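Local atomic coordinates of peroxiredoxin 5 (Alvinella pompejana, PDB entry 2XHF), a protein that probably reduces hydrogen peroxide and organic hydroperoxides as an antioxidant peroxidase of the thioredoxin-fold peroxiredoxin family. Residues A[69-72]-A[73-76]; A[85-88]-A[89-92]; A[139-143]-A[144-148]. One frame throughout, in Å; residues are numbered along the deposited sequence.

Three contacts, met in series along the chain, mark the end of a helix, the start of another and a tight turn of one thioredoxin-like domain. Contact 1 closes helix 69-74, contact 2 opens helix 88-98, and contact 3 is the hairpin of strands 136-141 and 144-150. Contacts 1 and 3 have centres about 16 Å apart and both send side chains against helix 156-165. Contact 2 lies across the chain's centre from both, its centre about 27 Å from that of contact 1 and 24 Å from that of contact 3. It alone touches the second subunit, beside the loop after strand 44-49, which in peroxiredoxins carries the peroxidatic cysteine and here probably corresponds to the active site.

Contact 1 of 3, residues A[69-72]-A[73-76]; sequences YDKF and KEEG
Lys73 folds back along the last turn of helix 69-74 and lies beside Asp70, pointing the same way. Lys73 NZ makes a weak salt bridge with Asp70 OD1 at 3.2 Å, while its CE rests 3.6 Å from CE2 of the Tyr69 ring. The chain leaves with CG anti to the backbone N (chi1 179°), then bends at chi3 and chi4, which turns NZ toward the carboxylate. A water accepts from NZ and donates to Asp70 O, tying the ammonium to the backbone. One residue further along in both partners, Lys71 NZ meets Glu74 OE1 at 3.3 Å in a second weak salt bridge, and a water donates to Glu74 OE2 and accepts, weakly, from Lys71 NZ. Were Lys71 replaced by an alanine, Glu74 OE1 would probably lose its charged mate. Beneath these pairs the backbone bond from Lys73 N to Tyr69 O is 2.9 Å. Gly76, with positive phi, is the C-prime residue of a Schellman motif, its N bonded to Lys73 O and Tyr77 N to Phe72 O. Phe72 packs inward on Cys159, Leu160 and Ile163 of helix 156-165. Both salt bridges are long and shared with water, probably a modest electrostatic tie along the helix.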
ATOM      1  N   TYR A  69      -7.649  -9.998 -23.397  1.00 16.82           N
ATOM      2  CA  TYR A  69      -6.641  -9.101 -23.950  1.00 17.21           C
ATOM      3  C   TYR A  69      -6.585  -9.096 -25.483  1.00 16.10           C
ATOM      4  O   TYR A  69      -6.592  -8.041 -26.096  1.00 17.07           O
ATOM      5  CB  TYR A  69      -5.270  -9.445 -23.384  1.00 18.21           C
ATOM      6  CG  TYR A  69      -4.157  -8.590 -23.946  1.00 15.52           C
ATOM      7  CD1 TYR A  69      -3.939  -7.305 -23.482  1.00 17.78           C
ATOM      8  CD2 TYR A  69      -3.352  -9.062 -24.957  1.00 17.14           C
ATOM      9  CE1 TYR A  69      -2.941  -6.515 -24.019  1.00 16.51           C
ATOM     10  CE2 TYR A  69      -2.344  -8.287 -25.501  1.00 19.72           C
ATOM     11  CZ  TYR A  69      -2.135  -7.028 -25.025  1.00 16.90           C
ATOM     12  OH  TYR A  69      -1.126  -6.286 -25.577  1.00 20.29           O
ATOM     13  N   ASP A  70      -6.543 -10.260 -26.107  1.00 20.21           N
ATOM     14  CA  ASP A  70      -6.453 -10.293 -27.570  1.00 21.53           C
ATOM     15  C   ASP A  70      -7.743  -9.782 -28.247  1.00 18.47           C
ATOM     16  O   ASP A  70      -7.690  -9.187 -29.314  1.00 18.11           O
ATOM     17  CB  ASP A  70      -6.066 -11.688 -28.065  1.00 26.07           C
ATOM     18  CG  ASP A  70      -4.594 -12.026 -27.793  1.00 30.87           C
ATOM     19  OD1 ASP A  70      -3.703 -11.166 -28.017  1.00 27.54           O
ATOM     20  OD2 ASP A  70      -4.342 -13.168 -27.340  1.00 40.63           O
ATOM     21  N   LYS A  71      -8.892  -9.952 -27.603  1.00 17.19           N
ATOM     22  CA  LYS A  71     -10.133  -9.370 -28.110  1.00 18.78           C
ATOM     23  C   LYS A  71     -10.113  -7.845 -28.057  1.00 18.86           C
ATOM     24  O   LYS A  71     -10.540  -7.174 -28.995  1.00 20.20           O
ATOM     25  CB  LYS A  71     -11.333  -9.880 -27.313  1.00 20.57           C
ATOM     26  CG  LYS A  71     -11.553 -11.351 -27.417  1.00 20.75           C
ATOM     27  CD  LYS A  71     -11.852 -11.785 -28.845  1.00 19.22           C
ATOM     28  CE  LYS A  71     -13.210 -11.285 -29.335  1.00 20.53           C
ATOM     29  NZ  LYS A  71     -13.572 -11.772 -30.713  1.00 22.81           N
ATOM     30  N   PHE A  72      -9.615  -7.291 -26.958  1.00 15.87           N
ATOM     31  CA  PHE A  72      -9.476  -5.851 -26.835  1.00 16.29           C
ATOM     32  C   PHE A  72      -8.495  -5.364 -27.907  1.00 16.14           C
ATOM     33  O   PHE A  72      -8.747  -4.385 -28.614  1.00 16.75           O
ATOM     34  CB  PHE A  72      -8.946  -5.500 -25.451  1.00 17.09           C
ATOM     35  CG  PHE A  72      -9.888  -5.818 -24.308  1.00 16.60           C
ATOM     36  CD1 PHE A  72     -11.258  -5.643 -24.412  1.00 18.92           C
ATOM     37  CD2 PHE A  72      -9.383  -6.245 -23.096  1.00 16.52           C
ATOM     38  CE1 PHE A  72     -12.094  -5.920 -23.336  1.00 19.65           C
ATOM     39  CE2 PHE A  72     -10.216  -6.519 -22.032  1.00 17.42           C
ATOM     40  CZ  PHE A  72     -11.571  -6.352 -22.156  1.00 16.98           C
ATOM     41  N   LYS A  73      -7.383  -6.071 -28.034  1.00 16.46           N
ATOM     42  CA  LYS A  73      -6.355  -5.723 -28.986  1.00 17.10           C
ATOM     43  C   LYS A  73      -6.854  -5.743 -30.444  1.00 18.01           C
ATOM     44  O   LYS A  73      -6.483  -4.878 -31.218  1.00 18.29           O
ATOM     45  CB  LYS A  73      -5.122  -6.612 -28.774  1.00 16.52           C
ATOM     46  CG  LYS A  73      -3.995  -6.327 -29.746  1.00 16.75           C
ATOM     47  CD  LYS A  73      -2.673  -6.879 -29.278  1.00 18.50           C
ATOM     48  CE  LYS A  73      -2.678  -8.375 -29.091  1.00 18.99           C
ATOM     49  NZ  LYS A  73      -2.992  -9.126 -30.326  1.00 22.51           N
ATOM     50  N   GLU A  74      -7.755  -6.675 -30.792  1.00 20.65           N
ATOM     51  CA  GLU A  74      -8.354  -6.756 -32.136  1.00 22.24           C
ATOM     52  C   GLU A  74      -9.033  -5.456 -32.522  1.00 20.62           C
ATOM     53  O   GLU A  74      -9.081  -5.092 -33.690  1.00 23.11           O
ATOM     54  CB  GLU A  74      -9.442  -7.845 -32.203  1.00 32.65           C
ATOM     55  CG  GLU A  74      -8.985  -9.262 -32.407  1.00 44.18           C
ATOM     56  CD  GLU A  74     -10.160 -10.247 -32.457  1.00 29.60           C
ATOM     57  OE1 GLU A  74     -11.309  -9.858 -32.134  1.00 36.43           O
ATOM     58  OE2 GLU A  74      -9.932 -11.421 -32.812  1.00 43.53           O
ATOM     59  N   GLU A  75      -9.570  -4.764 -31.531  1.00 25.34           N
ATOM     60  CA  GLU A  75     -10.319  -3.531 -31.750  1.00 28.31           C
ATOM     61  C   GLU A  75      -9.525  -2.249 -31.498  1.00 21.31           C
ATOM     62  O   GLU A  75     -10.099  -1.160 -31.506  1.00 23.18           O
ATOM     63  CB  GLU A  75     -11.546  -3.521 -30.841  1.00 37.54           C
ATOM     64  CG  GLU A  75     -12.450  -4.717 -31.032  1.00 41.71           C
ATOM     65  CD  GLU A  75     -13.398  -4.540 -32.192  1.00 41.62           C
ATOM     66  OE1 GLU A  75     -13.234  -3.565 -32.969  1.00 40.32           O
ATOM     67  OE2 GLU A  75     -14.316  -5.376 -32.318  1.00 48.39           O
ATOM     68  N   GLY A  76      -8.220  -2.376 -31.261  1.00 21.13           N
ATOM     69  CA  GLY A  76      -7.364  -1.232 -31.002  1.00 23.66           C
ATOM     70  C   GLY A  76      -7.354  -0.779 -29.544  1.00 17.30           C
ATOM     71  O   GLY A  76      -6.924   0.339 -29.249  1.00 21.38           O
TER
HETATM   72  O   HOH W   1      -5.618  -9.228 -31.167  1.00 20.30           O
HETATM   73  O   HOH W   2     -13.158  -7.916 -30.405  1.00 29.80           O
HETATM   74  O   HOH W   3     -11.866 -13.264 -33.034  1.00 45.42           O

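Contact 2 of 3, residues A[85-88]-A[89-92]; sequences VNDP and FVMA
Asp87 reaches over the first turn of helix 88-98 to receive Val90 N on OD2, a classic N-cap at the head of the helix that makes the beta-alpha-beta crossover from strand 79-84 to strand 105-108. Val90 N lies 2.9 Å from Asp87 OD2 in a nearly straight bond (169°), but the donor comes from above the carboxylate plane. Phe89 N also lies 2.9 Å from Asp87 OD2, though its angle makes that bond weak. Two amides at the start of the helix thus share one oxygen, which is reached because CG of Asp87 sits between the backbone N and the carbonyl carbon (chi1 75°). The same residue gives its backbone O to Met91 N at 3.0 Å, opening the helical pattern that Ala92 N continues onto Pro88 O. Met91 CB touches Asp87 O at 3.5 Å. Its CG is anti to the backbone N, and a bend at chi2 (77°) carries the thioether away toward Cys82 and Ala84 of strand 79-84 and Met106 and Ala108 of strand 105-108. Asn86 crosses Val90 at about a right angle, setting ND2 3.9 Å from CG1, while its OD1 is held by Ala53 N. Phe89 turns its ring outward against Val29 and Pro30, and against Pro56 of the second subunit. The other oxygen of Asp87 forms a salt bridge with Arg132 of the second subunit, so this one carboxylate serves both the helix start and the dimer interface; OD1 also lies 3.4 Å from the methyl carbon Val90 CG2.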
ATOM      1  N   VAL A  85      -5.643   4.476  -5.668  1.00 12.88           N
ATOM      2  CA  VAL A  85      -5.026   5.414  -4.760  1.00 15.13           C
ATOM      3  C   VAL A  85      -4.120   4.577  -3.845  1.00 12.63           C
ATOM      4  O   VAL A  85      -4.556   4.022  -2.815  1.00 14.45           O
ATOM      5  CB  VAL A  85      -6.086   6.236  -4.000  1.00 15.37           C
ATOM      6  CG1 VAL A  85      -5.425   7.209  -3.043  1.00 15.74           C
ATOM      7  CG2 VAL A  85      -7.007   6.977  -4.974  1.00 14.49           C
ATOM      8  N   ASN A  86      -2.851   4.520  -4.241  1.00 13.07           N
ATOM      9  CA  ASN A  86      -1.775   3.786  -3.564  1.00 12.09           C
ATOM     10  C   ASN A  86      -0.477   4.437  -3.982  1.00 12.84           C
ATOM     11  O   ASN A  86      -0.417   5.119  -5.020  1.00 12.66           O
ATOM     12  CB  ASN A  86      -1.704   2.327  -3.999  1.00 12.94           C
ATOM     13  CG  ASN A  86      -2.661   1.426  -3.242  1.00 12.11           C
ATOM     14  OD1 ASN A  86      -3.616   0.931  -3.806  1.00 12.58           O
ATOM     15  ND2 ASN A  86      -2.397   1.200  -1.954  1.00 14.18           N
ATOM     16  N   ASP A  87       0.576   4.183  -3.222  1.00 12.17           N
ATOM     17  CA  ASP A  87       1.911   4.552  -3.665  1.00 12.33           C
ATOM     18  C   ASP A  87       2.358   3.556  -4.743  1.00 10.97           C
ATOM     19  O   ASP A  87       1.871   2.424  -4.798  1.00 11.76           O
ATOM     20  CB  ASP A  87       2.897   4.649  -2.484  1.00 13.44           C
ATOM     21  CG  ASP A  87       3.327   3.292  -1.943  1.00 13.45           C
ATOM     22  OD1 ASP A  87       2.974   2.949  -0.777  1.00 13.13           O
ATOM     23  OD2 ASP A  87       4.034   2.562  -2.676  1.00 12.99           O
ATOM     24  N   PRO A  88       3.289   3.975  -5.616  1.00 12.58           N
ATOM     25  CA  PRO A  88       3.648   3.109  -6.740  1.00 11.73           C
ATOM     26  C   PRO A  88       4.449   1.873  -6.381  1.00 11.04           C
ATOM     27  O   PRO A  88       4.397   0.914  -7.123  1.00 11.66           O
ATOM     28  CB  PRO A  88       4.458   4.034  -7.651  1.00 14.41           C
ATOM     29  CG  PRO A  88       4.958   5.100  -6.742  1.00 14.59           C
ATOM     30  CD  PRO A  88       3.881   5.315  -5.730  1.00 13.72           C
ATOM     31  N   PHE A  89       5.146   1.855  -5.247  1.00 11.40           N
ATOM     32  CA  PHE A  89       5.853   0.621  -4.856  1.00 13.14           C
ATOM     33  C   PHE A  89       4.833  -0.480  -4.572  1.00 11.11           C
ATOM     34  O   PHE A  89       4.946  -1.621  -5.051  1.00 11.73           O
ATOM     35  CB  PHE A  89       6.728   0.839  -3.634  1.00 12.74           C
ATOM     36  CG  PHE A  89       7.850   1.821  -3.834  1.00 14.18           C
ATOM     37  CD1 PHE A  89       8.839   1.592  -4.784  1.00 13.61           C
ATOM     38  CD2 PHE A  89       7.937   2.964  -3.049  1.00 15.24           C
ATOM     39  CE1 PHE A  89       9.914   2.468  -4.904  1.00 17.40           C
ATOM     40  CE2 PHE A  89       9.018   3.831  -3.160  1.00 17.02           C
ATOM     41  CZ  PHE A  89       9.983   3.586  -4.121  1.00 18.03           C
ATOM     42  N   VAL A  90       3.814  -0.127  -3.798  1.00 11.79           N
ATOM     43  CA  VAL A  90       2.779  -1.073  -3.459  1.00 11.51           C
ATOM     44  C   VAL A  90       2.018  -1.465  -4.728  1.00 11.20           C
ATOM     45  O   VAL A  90       1.742  -2.629  -4.979  1.00 11.99           O
ATOM     46  CB  VAL A  90       1.834  -0.489  -2.397  1.00 11.55           C
ATOM     47  CG1 VAL A  90       0.595  -1.347  -2.305  1.00 13.54           C
ATOM     48  CG2 VAL A  90       2.547  -0.375  -1.046  1.00 14.49           C
ATOM     49  N   MET A  91       1.665  -0.478  -5.538  1.00 11.87           N
ATOM     50  CA  MET A  91       0.880  -0.759  -6.740  1.00 13.25           C
ATOM     51  C   MET A  91       1.624  -1.698  -7.691  1.00 11.61           C
ATOM     52  O   MET A  91       1.057  -2.641  -8.194  1.00 12.56           O
ATOM     53  CB  MET A  91       0.533   0.545  -7.447  1.00 15.38           C
ATOM     54  CG  MET A  91      -0.442   0.336  -8.527  1.00 25.24           C
ATOM     55  SD  MET A  91      -2.088   0.133  -7.865  1.00 20.51           S
ATOM     56  CE  MET A  91      -3.056   0.158  -9.417  1.00 17.62           C
ATOM     57  N   ALA A  92       2.911  -1.447  -7.901  1.00 11.43           N
ATOM     58  CA  ALA A  92       3.690  -2.259  -8.824  1.00 11.59           C
ATOM     59  C   ALA A  92       3.847  -3.689  -8.308  1.00 11.26           C
ATOM     60  O   ALA A  92       3.768  -4.639  -9.078  1.00 13.97           O
ATOM     61  CB  ALA A  92       5.057  -1.621  -9.076  1.00 12.79           C
TER

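Contact 3 of 3, residues A[139-143]-A[144-148]; sequences LIDDN and KIRSV
Arg146 N donates to Leu139 O at 2.8 Å and 165°, the shortest bond between the two strands. Leu139 N in turn donates to Ser147 O at 3.0 Å, so Arg146 and Ser147 both face one residue of the partner strand: a classic beta bulge, at which the chain turns a corner. Closer to the turn, Asp141 and Lys144 form a hydrogen-bonded antiparallel pair, with Asp141 N to Lys144 O at 2.9 Å and the return bond coming from Lys144 N. Between them Asp142 and Asn143, both with positive phi, complete a type I' turn that makes this a tight two-residue hairpin.

At the bulge the Arg146 side chain comes against Asp141. Arg146 NE meets Asp141 OD2 at 3.1 Å, in the plane of the guanidinium and on the anti lone pair of the oxygen, in a salt bridge whose two flat groups are nearly coplanar. The aliphatic part helps: Arg146 CD lies 3.4 Å from Asp141 CB, and a bend at chi3 (131°), well off a staggered value, then turns NE to the carboxylate. At the turn a water accepts from Lys144 NZ and donates to Asp142 O, while Asp142 OD1 takes Gly42 N and Asn143 ND2 gives to His37 O.

Ile140 and Ile145 form the non-hydrogen-bonded pair, their side chains on the other face from Leu139 and Ser147, with CD1 of Ile140 4.2 Å from CG1 of Ile145. Strand 136-141 runs between strand 44-49 and strand 144-150 in the mixed sheet; Leu139 and Ser147 pack on helix 156-165, while Ile140 and Asn143 meet Phe40 of the short helix 37-40.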
ATOM      1  N   LEU A 139     -14.009   3.449 -21.425  1.00 15.32           N
ATOM      2  CA  LEU A 139     -13.331   3.385 -22.701  1.00 15.70           C
ATOM      3  C   LEU A 139     -12.840   4.791 -23.027  1.00 15.80           C
ATOM      4  O   LEU A 139     -13.588   5.766 -22.913  1.00 15.77           O
ATOM      5  CB  LEU A 139     -14.286   2.912 -23.781  1.00 16.57           C
ATOM      6  CG  LEU A 139     -14.891   1.533 -23.596  1.00 16.43           C
ATOM      7  CD1 LEU A 139     -15.701   1.174 -24.856  1.00 21.64           C
ATOM      8  CD2 LEU A 139     -13.841   0.497 -23.325  1.00 18.67           C
ATOM      9  N   ILE A 140     -11.583   4.882 -23.445  1.00 16.67           N
ATOM     10  CA  ILE A 140     -10.952   6.145 -23.725  1.00 15.26           C
ATOM     11  C   ILE A 140     -10.492   6.147 -25.186  1.00 16.00           C
ATOM     12  O   ILE A 140     -10.086   5.137 -25.726  1.00 16.64           O
ATOM     13  CB  ILE A 140      -9.715   6.327 -22.837  1.00 16.09           C
ATOM     14  CG1 ILE A 140     -10.010   6.063 -21.348  1.00 24.96           C
ATOM     15  CG2 ILE A 140      -9.091   7.706 -23.052  1.00 16.71           C
ATOM     16  CD1 ILE A 140     -10.971   6.990 -20.736  1.00 26.43           C
ATOM     17  N   ASP A 141     -10.561   7.305 -25.824  1.00 16.11           N
ATOM     18  CA  ASP A 141     -10.051   7.498 -27.181  1.00 19.26           C
ATOM     19  C   ASP A 141      -9.349   8.852 -27.213  1.00 15.50           C
ATOM     20  O   ASP A 141      -9.999   9.885 -27.103  1.00 17.80           O
ATOM     21  CB  ASP A 141     -11.216   7.445 -28.176  1.00 18.93           C
ATOM     22  CG  ASP A 141     -10.777   7.559 -29.632  1.00 25.40           C
ATOM     23  OD1 ASP A 141      -9.685   8.084 -29.911  1.00 28.43           O
ATOM     24  OD2 ASP A 141     -11.552   7.084 -30.499  1.00 29.89           O
ATOM     25  N   ASP A 142      -8.020   8.840 -27.275  1.00 16.25           N
ATOM     26  CA  ASP A 142      -7.246  10.091 -27.331  1.00 17.46           C
ATOM     27  C   ASP A 142      -7.649  10.984 -26.175  1.00 17.21           C
ATOM     28  O   ASP A 142      -7.858  12.179 -26.333  1.00 17.09           O
ATOM     29  CB  ASP A 142      -7.463  10.824 -28.661  1.00 18.37           C
ATOM     30  CG  ASP A 142      -6.551  12.024 -28.828  1.00 22.04           C
ATOM     31  OD1 ASP A 142      -5.403  11.974 -28.340  1.00 19.43           O
ATOM     32  OD2 ASP A 142      -6.997  13.024 -29.451  1.00 22.99           O
ATOM     33  N   ASN A 143      -7.726  10.372 -25.003  1.00 16.52           N
ATOM     34  CA  ASN A 143      -8.028  11.034 -23.733  1.00 14.92           C
ATOM     35  C   ASN A 143      -9.445  11.535 -23.534  1.00 16.81           C
ATOM     36  O   ASN A 143      -9.743  12.161 -22.517  1.00 18.56           O
ATOM     37  CB  ASN A 143      -6.975  12.092 -23.414  1.00 16.45           C
ATOM     38  CG  ASN A 143      -5.657  11.462 -23.154  1.00 14.40           C
ATOM     39  OD1 ASN A 143      -5.575  10.558 -22.330  1.00 15.91           O
ATOM     40  ND2 ASN A 143      -4.616  11.889 -23.866  1.00 15.74           N
ATOM     41  N   LYS A 144     -10.326  11.183 -24.461  1.00 17.02           N
ATOM     42  CA  LYS A 144     -11.736  11.494 -24.332  1.00 18.45           C
ATOM     43  C   LYS A 144     -12.501  10.239 -23.896  1.00 16.87           C
ATOM     44  O   LYS A 144     -12.192   9.131 -24.322  1.00 20.71           O
ATOM     45  CB  LYS A 144     -12.287  11.984 -25.669  1.00 23.07           C
ATOM     46  CG  LYS A 144     -11.834  13.378 -26.064  1.00 32.02           C
ATOM     47  CD  LYS A 144     -12.465  13.792 -27.389  1.00 47.09           C
ATOM     48  CE  LYS A 144     -12.196  15.255 -27.717  1.00 63.00           C
ATOM     49  NZ  LYS A 144     -10.739  15.581 -27.709  1.00 63.85           N
ATOM     50  N   ILE A 145     -13.523  10.420 -23.072  1.00 19.11           N
ATOM     51  CA  ILE A 145     -14.322   9.296 -22.614  1.00 23.57           C
ATOM     52  C   ILE A 145     -15.313   8.887 -23.702  1.00 21.35           C
ATOM     53  O   ILE A 145     -16.089   9.713 -24.189  1.00 27.59           O
ATOM     54  CB  ILE A 145     -15.043   9.655 -21.292  1.00 20.92           C
ATOM     55  CG1 ILE A 145     -13.998   9.883 -20.188  1.00 25.78           C
ATOM     56  CG2 ILE A 145     -16.037   8.574 -20.894  1.00 23.40           C
ATOM     57  CD1 ILE A 145     -14.570  10.464 -18.919  1.00 31.13           C
ATOM     58  N   ARG A 146     -15.244   7.631 -24.128  1.00 19.58           N
ATOM     59  CA  ARG A 146     -16.197   7.087 -25.106  1.00 23.67           C
ATOM     60  C   ARG A 146     -17.334   6.318 -24.447  1.00 22.92           C
ATOM     61  O   ARG A 146     -18.421   6.228 -25.003  1.00 26.97           O
ATOM     62  CB  ARG A 146     -15.498   6.165 -26.107  1.00 25.91           C
ATOM     63  CG  ARG A 146     -14.627   6.826 -27.137  1.00 39.43           C
ATOM     64  CD  ARG A 146     -14.127   5.754 -28.099  1.00 52.67           C
ATOM     65  NE  ARG A 146     -14.310   6.099 -29.507  1.00 54.77           N
ATOM     66  CZ  ARG A 146     -15.469   6.020 -30.157  1.00 57.81           C
ATOM     67  NH1 ARG A 146     -16.567   5.622 -29.528  1.00 65.02           N
ATOM     68  NH2 ARG A 146     -15.532   6.351 -31.438  1.00 74.90           N
ATOM     69  N   SER A 147     -17.074   5.773 -23.266  1.00 21.75           N
ATOM     70  CA  SER A 147     -18.054   4.984 -22.517  1.00 21.99           C
ATOM     71  C   SER A 147     -17.706   4.962 -21.035  1.00 24.60           C
ATOM     72  O   SER A 147     -16.531   4.924 -20.687  1.00 22.86           O
ATOM     73  CB  SER A 147     -18.101   3.547 -23.055  1.00 28.42           C
ATOM     74  OG  SER A 147     -19.050   2.775 -22.356  1.00 36.17           O
ATOM     75  N   VAL A 148     -18.720   4.967 -20.165  1.00 26.85           N
ATOM     76  CA  VAL A 148     -18.503   4.877 -18.723  1.00 33.17           C
ATOM     77  C   VAL A 148     -19.426   3.868 -18.058  1.00 34.96           C
ATOM     78  O   VAL A 148     -20.640   3.883 -18.268  1.00 40.75           O
ATOM     79  CB  VAL A 148     -18.761   6.207 -18.012  1.00 46.18           C
ATOM     80  CG1 VAL A 148     -18.237   6.137 -16.580  1.00 48.08           C
ATOM     81  CG2 VAL A 148     -18.115   7.337 -18.755  1.00 46.46           C
TER
HETATM   82  O   HOH W   4      -8.613  14.516 -26.174  1.00 45.84           O